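Local structure of sulfonate ABC transporter, periplasmic sulfonate-binding protein SsuA (Methylobacillus flagellatus, 3UIF) at residues A[229-243]-A[256-270]. The protein probably binds sulfonates or related sulfate esters in the periplasm and delivers them to an ABC transporter for uptake. Sequence-based numbering, arbitrary orientation.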
loop_
_atom_site.group_PDB
_atom_site.type_symbol
_atom_site.label_atom_id
_atom_site.label_comp_id
_atom_site.label_asym_id
_atom_site.label_seq_id
_atom_site.Cartn_x
_atom_site.Cartn_y
_atom_site.Cartn_z
ATOM N N VAL A 229 7.331 -3.663 13.381
ATOM C CA VAL A 229 7.930 -3.528 12.066
ATOM C C VAL A 229 9.424 -3.879 12.072
ATOM O O VAL A 229 9.901 -4.568 11.189
ATOM C CB VAL A 229 7.664 -2.127 11.485
ATOM C CG1 VAL A 229 8.419 -1.914 10.183
ATOM C CG2 VAL A 229 6.176 -1.942 11.246
ATOM N N HIS A 230 10.149 -3.439 13.091
ATOM C CA HIS A 230 11.554 -3.815 13.251
ATOM C C HIS A 230 11.712 -5.312 13.322
ATOM O O HIS A 230 12.698 -5.881 12.808
ATOM C CB HIS A 230 12.145 -3.150 14.500
ATOM C CG HIS A 230 13.562 -3.585 14.822
ATOM N ND1 HIS A 230 13.893 -4.175 15.991
ATOM C CD2 HIS A 230 14.738 -3.504 14.079
ATOM C CE1 HIS A 230 15.207 -4.438 16.007
ATOM N NE2 HIS A 230 15.725 -4.037 14.835
ATOM N N TRP A 231 10.746 -5.977 13.953
ATOM C CA TRP A 231 10.839 -7.411 14.129
ATOM C C TRP A 231 10.656 -8.146 12.814
ATOM O O TRP A 231 11.403 -9.084 12.508
ATOM C CB TRP A 231 9.868 -7.896 15.209
ATOM C CG TRP A 231 9.825 -9.399 15.276
ATOM C CD1 TRP A 231 10.660 -10.246 16.000
ATOM C CD2 TRP A 231 8.926 -10.287 14.539
ATOM N NE1 TRP A 231 10.337 -11.558 15.775
ATOM C CE2 TRP A 231 9.311 -11.654 14.902
ATOM C CE3 TRP A 231 7.890 -10.095 13.646
ATOM C CZ2 TRP A 231 8.658 -12.763 14.390
ATOM C CZ3 TRP A 231 7.239 -11.220 13.128
ATOM C CH2 TRP A 231 7.612 -12.521 13.497
ATOM N N VAL A 232 9.679 -7.726 12.022
ATOM C CA VAL A 232 9.396 -8.390 10.758
ATOM C C VAL A 232 10.435 -8.053 9.680
ATOM O O VAL A 232 10.622 -8.830 8.742
ATOM C CB VAL A 232 7.982 -8.042 10.232
ATOM C CG1 VAL A 232 7.971 -6.669 9.561
ATOM C CG2 VAL A 232 7.479 -9.105 9.272
ATOM N N ALA A 233 11.100 -6.904 9.822
ATOM C CA ALA A 233 11.986 -6.380 8.787
ATOM C C ALA A 233 13.362 -7.076 8.753
ATOM O O ALA A 233 14.106 -6.939 7.782
ATOM C CB ALA A 233 12.135 -4.874 8.923
ATOM N N GLN A 234 13.676 -7.830 9.804
ATOM C CA GLN A 234 14.868 -8.655 9.838
ATOM C C GLN A 234 14.648 -9.878 8.936
ATOM O O GLN A 234 13.532 -10.392 8.857
ATOM C CB GLN A 234 15.165 -9.066 11.282
ATOM C CG GLN A 234 15.244 -7.899 12.269
ATOM C CD GLN A 234 15.445 -8.338 13.713
ATOM O OE1 GLN A 234 16.342 -9.123 14.022
ATOM N NE2 GLN A 234 14.614 -7.817 14.610
ATOM N N ASP A 235 15.702 -10.326 8.248
ATOM C CA ASP A 235 15.598 -11.426 7.270
ATOM C C ASP A 235 15.146 -12.738 7.881
ATOM O O ASP A 235 14.427 -13.497 7.234
ATOM C CB ASP A 235 16.922 -11.696 6.566
ATOM C CG ASP A 235 17.624 -10.434 6.115
ATOM O OD1 ASP A 235 17.058 -9.703 5.265
ATOM O OD2 ASP A 235 18.760 -10.192 6.612
ATOM N N GLU A 236 15.565 -13.020 9.113
ATOM C CA GLU A 236 15.179 -14.272 9.765
ATOM C C GLU A 236 13.652 -14.418 9.931
ATOM O O GLU A 236 13.145 -15.510 10.183
ATOM C CB GLU A 236 15.886 -14.418 11.108
ATOM C CG GLU A 236 15.263 -13.620 12.249
ATOM C CD GLU A 236 15.975 -13.852 13.573
ATOM O OE1 GLU A 236 15.311 -13.917 14.633
ATOM O OE2 GLU A 236 17.213 -13.988 13.552
ATOM N N ASN A 237 12.919 -13.317 9.777
ATOM C CA ASN A 237 11.483 -13.340 10.005
ATOM C C ASN A 237 10.681 -13.178 8.734
ATOM O O ASN A 237 9.453 -13.165 8.768
ATOM C CB ASN A 237 11.093 -12.294 11.036
ATOM C CG ASN A 237 11.712 -12.567 12.383
ATOM O OD1 ASN A 237 11.731 -13.706 12.842
ATOM N ND2 ASN A 237 12.237 -11.530 13.018
ATOM N N LYS A 238 11.381 -13.079 7.610
ATOM C CA LYS A 238 10.728 -12.999 6.326
ATOM C C LYS A 238 9.811 -14.220 6.072
ATOM O O LYS A 238 8.650 -14.062 5.712
ATOM C CB LYS A 238 11.768 -12.788 5.232
ATOM C CG LYS A 238 11.199 -12.750 3.826
ATOM C CD LYS A 238 12.271 -12.527 2.771
ATOM C CE LYS A 238 11.670 -12.697 1.386
ATOM N NZ LYS A 238 12.538 -12.176 0.294
ATOM N N GLU A 239 10.319 -15.428 6.301
ATOM C CA GLU A 239 9.528 -16.642 6.115
ATOM C C GLU A 239 8.300 -16.712 7.030
ATOM O O GLU A 239 7.224 -17.140 6.594
ATOM C CB GLU A 239 10.391 -17.896 6.260
ATOM C CG GLU A 239 10.909 -18.407 4.928
ATOM C CD GLU A 239 9.799 -18.564 3.876
ATOM O OE1 GLU A 239 9.749 -17.712 2.951
ATOM O OE2 GLU A 239 8.976 -19.526 3.967
ATOM N N THR A 240 8.457 -16.298 8.288
ATOM C CA THR A 240 7.315 -16.206 9.194
ATOM C C THR A 240 6.238 -15.258 8.646
ATOM O O THR A 240 5.066 -15.638 8.584
ATOM C CB THR A 240 7.729 -15.828 10.634
ATOM O OG1 THR A 240 8.669 -16.793 11.119
ATOM C CG2 THR A 240 6.537 -15.859 11.549
ATOM N N TYR A 241 6.635 -14.054 8.225
ATOM C CA TYR A 241 5.696 -13.146 7.584
ATOM C C TYR A 241 4.960 -13.820 6.415
ATOM O O TYR A 241 3.731 -13.819 6.380
ATOM C CB TYR A 241 6.356 -11.839 7.125
ATOM C CG TYR A 241 5.439 -11.034 6.231
ATOM C CD1 TYR A 241 4.382 -10.278 6.768
ATOM C CD2 TYR A 241 5.587 -11.077 4.837
ATOM C CE1 TYR A 241 3.517 -9.570 5.940
ATOM C CE2 TYR A 241 4.730 -10.384 4.005
ATOM C CZ TYR A 241 3.703 -9.630 4.556
ATOM O OH TYR A 241 2.875 -8.945 3.710
ATOM N N ILE A 242 5.707 -14.413 5.488
ATOM C CA ILE A 242 5.123 -15.076 4.323
ATOM C C ILE A 242 4.070 -16.134 4.702
ATOM O O ILE A 242 2.994 -16.216 4.091
ATOM C CB ILE A 242 6.213 -15.730 3.416
ATOM C CG1 ILE A 242 7.207 -14.695 2.859
ATOM C CG2 ILE A 242 5.580 -16.534 2.282
ATOM C CD1 ILE A 242 6.586 -13.508 2.157
ATOM N N ARG A 243 4.392 -16.928 5.715
ATOM C CA ARG A 243 3.516 -18.017 6.107
ATOM C C ARG A 243 2.371 -17.558 7.016
ATOM O O ARG A 243 1.272 -18.101 6.926
ATOM C CB ARG A 243 4.321 -19.162 6.732
ATOM C CG ARG A 243 5.337 -19.769 5.775
ATOM C CD ARG A 243 6.152 -20.865 6.439
ATOM N NE ARG A 243 7.253 -21.330 5.600
ATOM C CZ ARG A 243 7.196 -22.405 4.825
ATOM N NH1 ARG A 243 6.088 -23.134 4.776
ATOM N NH2 ARG A 243 8.250 -22.755 4.100
ATOM N N ARG A 256 5.628 -14.776 -1.989
ATOM C CA ARG A 256 7.073 -14.857 -1.860
ATOM C C ARG A 256 7.746 -14.222 -3.073
ATOM O O ARG A 256 8.816 -13.623 -2.970
ATOM C CB ARG A 256 7.480 -16.333 -1.700
ATOM C CG ARG A 256 8.947 -16.606 -1.409
ATOM C CD ARG A 256 9.202 -18.091 -1.141
ATOM N NE ARG A 256 8.560 -18.536 0.110
ATOM C CZ ARG A 256 7.592 -19.454 0.200
ATOM N NH1 ARG A 256 7.132 -20.084 -0.888
ATOM N NH2 ARG A 256 7.090 -19.755 1.395
ATOM N N ARG A 257 7.087 -14.333 -4.220
ATOM C CA ARG A 257 7.641 -13.808 -5.464
ATOM C C ARG A 257 7.533 -12.298 -5.570
ATOM O O ARG A 257 8.325 -11.657 -6.263
ATOM C CB ARG A 257 7.004 -14.496 -6.659
ATOM C CG ARG A 257 7.744 -15.764 -6.984
ATOM C CD ARG A 257 7.075 -16.491 -8.114
ATOM N NE ARG A 257 5.873 -17.156 -7.642
ATOM C CZ ARG A 257 5.084 -17.875 -8.420
ATOM N NH1 ARG A 257 5.384 -18.007 -9.704
ATOM N NH2 ARG A 257 4.003 -18.453 -7.922
ATOM N N GLU A 258 6.548 -11.743 -4.878
ATOM C CA GLU A 258 6.380 -10.301 -4.781
ATOM C C GLU A 258 7.661 -9.618 -4.256
ATOM O O GLU A 258 7.970 -8.491 -4.656
ATOM C CB GLU A 258 5.128 -9.967 -3.930
ATOM C CG GLU A 258 5.034 -8.554 -3.345
ATOM C CD GLU A 258 4.945 -7.451 -4.395
ATOM O OE1 GLU A 258 5.041 -6.264 -4.020
ATOM O OE2 GLU A 258 4.783 -7.728 -5.595
ATOM N N TYR A 259 8.411 -10.321 -3.403
ATOM C CA TYR A 259 9.653 -9.795 -2.830
ATOM C C TYR A 259 10.909 -10.293 -3.530
ATOM O O TYR A 259 12.011 -9.902 -3.196
ATOM C CB TYR A 259 9.710 -10.089 -1.327
ATOM C CG TYR A 259 8.576 -9.414 -0.617
ATOM C CD1 TYR A 259 8.703 -8.106 -0.176
ATOM C CD2 TYR A 259 7.344 -10.052 -0.454
ATOM C CE1 TYR A 259 7.661 -7.459 0.446
ATOM C CE2 TYR A 259 6.286 -9.405 0.158
ATOM C CZ TYR A 259 6.453 -8.106 0.611
ATOM O OH TYR A 259 5.417 -7.435 1.229
ATOM N N ASP A 260 10.739 -11.139 -4.528
ATOM C CA ASP A 260 11.861 -11.766 -5.212
ATOM C C ASP A 260 12.502 -10.815 -6.230
ATOM O O ASP A 260 11.796 -10.163 -7.005
ATOM C CB ASP A 260 11.350 -12.999 -5.927
ATOM C CG ASP A 260 12.122 -14.215 -5.566
ATOM O OD1 ASP A 260 13.172 -14.485 -6.231
ATOM O OD2 ASP A 260 11.673 -14.896 -4.605
ATOM N N GLN A 261 13.830 -10.729 -6.222
ATOM C CA GLN A 261 14.556 -9.985 -7.256
ATOM C C GLN A 261 14.154 -8.497 -7.399
ATOM O O GLN A 261 14.335 -7.878 -8.448
ATOM C CB GLN A 261 14.503 -10.726 -8.603
ATOM C CG GLN A 261 14.947 -12.182 -8.504
ATOM C CD GLN A 261 15.289 -12.797 -9.847
ATOM O OE1 GLN A 261 14.407 -13.063 -10.668
ATOM N NE2 GLN A 261 16.589 -13.042 -10.080
ATOM N N ASP A 262 13.658 -7.932 -6.308
ATOM C CA ASP A 262 13.214 -6.544 -6.252
ATOM C C ASP A 262 14.429 -5.599 -6.086
ATOM O O ASP A 262 15.454 -6.002 -5.533
ATOM C CB ASP A 262 12.235 -6.404 -5.074
ATOM C CG ASP A 262 11.282 -5.208 -5.209
ATOM O OD1 ASP A 262 11.522 -4.267 -6.017
ATOM O OD2 ASP A 262 10.282 -5.207 -4.457
ATOM N N ASN A 263 14.329 -4.362 -6.574
ATOM C CA ASN A 263 15.396 -3.384 -6.325
ATOM C C ASN A 263 15.314 -2.736 -4.935
ATOM O O ASN A 263 16.081 -1.832 -4.607
ATOM C CB ASN A 263 15.484 -2.323 -7.433
ATOM C CG ASN A 263 14.211 -1.510 -7.593
ATOM O OD1 ASN A 263 13.207 -1.705 -6.897
ATOM N ND2 ASN A 263 14.244 -0.605 -8.543
ATOM N N VAL A 264 14.363 -3.211 -4.138
ATOM C CA VAL A 264 14.215 -2.806 -2.745
ATOM C C VAL A 264 14.289 -4.059 -1.861
ATOM O O VAL A 264 13.507 -5.001 -2.034
ATOM C CB VAL A 264 12.882 -2.054 -2.524
ATOM C CG1 VAL A 264 12.730 -1.666 -1.061
ATOM C CG2 VAL A 264 12.795 -0.819 -3.423
ATOM N N SER A 265 15.244 -4.076 -0.939
ATOM C CA SER A 265 15.458 -5.218 -0.054
ATOM C C SER A 265 14.258 -5.496 0.837
ATOM O O SER A 265 13.353 -4.676 0.953
ATOM C CB SER A 265 16.685 -4.989 0.821
ATOM O OG SER A 265 16.370 -4.172 1.917
ATOM N N TRP A 266 14.270 -6.665 1.464
ATOM C CA TRP A 266 13.229 -7.060 2.397
ATOM C C TRP A 266 13.005 -6.052 3.509
ATOM O O TRP A 266 11.864 -5.674 3.794
ATOM C CB TRP A 266 13.544 -8.439 2.976
ATOM C CG TRP A 266 12.631 -8.779 4.112
ATOM C CD1 TRP A 266 12.947 -8.847 5.464
ATOM C CD2 TRP A 266 11.192 -9.026 4.041
ATOM N NE1 TRP A 266 11.841 -9.159 6.206
ATOM C CE2 TRP A 266 10.752 -9.270 5.416
ATOM C CE3 TRP A 266 10.260 -9.101 3.006
ATOM C CZ2 TRP A 266 9.442 -9.565 5.723
ATOM C CZ3 TRP A 266 8.939 -9.404 3.325
ATOM C CH2 TRP A 266 8.544 -9.632 4.656
ATOM N N ARG A 267 14.096 -5.611 4.132
ATOM C CA ARG A 267 14.053 -4.599 5.167
ATOM C C ARG A 267 13.540 -3.259 4.652
ATOM O O ARG A 267 12.695 -2.618 5.276
ATOM C CB ARG A 267 15.435 -4.427 5.782
ATOM C CG ARG A 267 15.437 -3.601 7.064
ATOM C CD ARG A 267 16.835 -3.142 7.443
ATOM N NE ARG A 267 17.664 -4.259 7.876
ATOM C CZ ARG A 267 18.832 -4.128 8.512
ATOM N NH1 ARG A 267 19.304 -2.913 8.795
ATOM N NH2 ARG A 267 19.527 -5.211 8.868
ATOM N N GLN A 268 14.057 -2.833 3.513
ATOM C CA GLN A 268 13.653 -1.563 2.920
ATOM C C GLN A 268 12.167 -1.499 2.523
ATOM O O GLN A 268 11.566 -0.421 2.516
ATOM C CB GLN A 268 14.566 -1.211 1.740
ATOM C CG GLN A 268 15.984 -0.836 2.135
ATOM C CD GLN A 268 16.047 0.446 2.957
ATOM O OE1 GLN A 268 16.376 0.422 4.155
ATOM N NE2 GLN A 268 15.722 1.570 2.328
ATOM N N ARG A 269 11.565 -2.650 2.236
ATOM C CA ARG A 269 10.141 -2.711 1.932
ATOM C C ARG A 269 9.267 -2.255 3.107
ATOM O O ARG A 269 8.096 -1.916 2.921
ATOM C CB ARG A 269 9.737 -4.116 1.473
ATOM C CG ARG A 269 10.306 -4.540 0.121
ATOM C CD ARG A 269 9.739 -3.775 -1.067
ATOM N NE ARG A 269 8.302 -3.983 -1.207
ATOM C CZ ARG A 269 7.724 -4.971 -1.899
ATOM N NH1 ARG A 269 8.450 -5.877 -2.548
ATOM N NH2 ARG A 269 6.406 -5.043 -1.950
ATOM N N TRP A 270 9.850 -2.240 4.300
ATOM C CA TRP A 270 9.138 -1.948 5.522
ATOM C C TRP A 270 9.479 -0.584 6.055
ATOM O O TRP A 270 9.045 -0.211 7.139
ATOM C CB TRP A 270 9.463 -3.028 6.556
ATOM C CG TRP A 270 8.846 -4.375 6.235
ATOM C CD1 TRP A 270 9.419 -5.430 5.525
ATOM C CD2 TRP A 270 7.505 -4.849 6.588
ATOM N NE1 TRP A 270 8.559 -6.485 5.420
ATOM C CE2 TRP A 270 7.391 -6.212 6.029
ATOM C CE3 TRP A 270 6.418 -4.308 7.287
ATOM C CZ2 TRP A 270 6.230 -6.980 6.180
ATOM C CZ3 TRP A 270 5.265 -5.094 7.429
ATOM C CH2 TRP A 270 5.176 -6.398 6.892
HETATM O O HOH W 1 16.998 -7.161 4.190
HETATM O O HOH W 2 11.230 -13.468 -1.597
#
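Trp266 NE1 donates to Val232 O (2.8 Å) at the break between helix 215-233 and helix 238-245, a worked example of an indole N-H meeting backbone carbonyls where one helix gives way to the next. The donor lies in the carbonyl plane, though the N-H bends to 137°, and NE1 also reaches Gln234 O weakly. A chi1 of 170° swings the Trp266 indole away from its own backbone N and across to the opening turn of helix 238-245. There the extended Lys238 chain runs over one face, its CG centred above the six-membered ring of Trp266 in a CH-pi contact, while Trp270 NE1 covers the opposite face, toward the rim.

Trp270 receives a second CH-pi contact: Val232 CG1 stands 3.4 Å from the centroid of its six-membered ring, almost on the normal. The far edge of Trp270 points into the face of Tyr241, a T-shaped pair with planes at 87°, whereas Trp266 meets Tyr241 obliquely. Leu29 of helix 26-32 also packs on Val232 and Trp270. Were Trp266 cut back to an alanine, Val232 O would probably lose its indole donor and a gap would open between the Lys238 chain and Trp270.

Polar links frame this aromatic cluster. Lys238 NZ passes Tyr259 CB to a water that accepts from NZ (2.6 Å) and donates to Arg256 O. Arg256, bent at chi3 (-67°), grips Glu239 side-on, NE to OE1 and NH2 to OE2, each 3.2 Å. The chemistry implies an aromatic join, pinned by one indole N-H and bordered by water and an ion pair, fastening segment 256-270 to both helices.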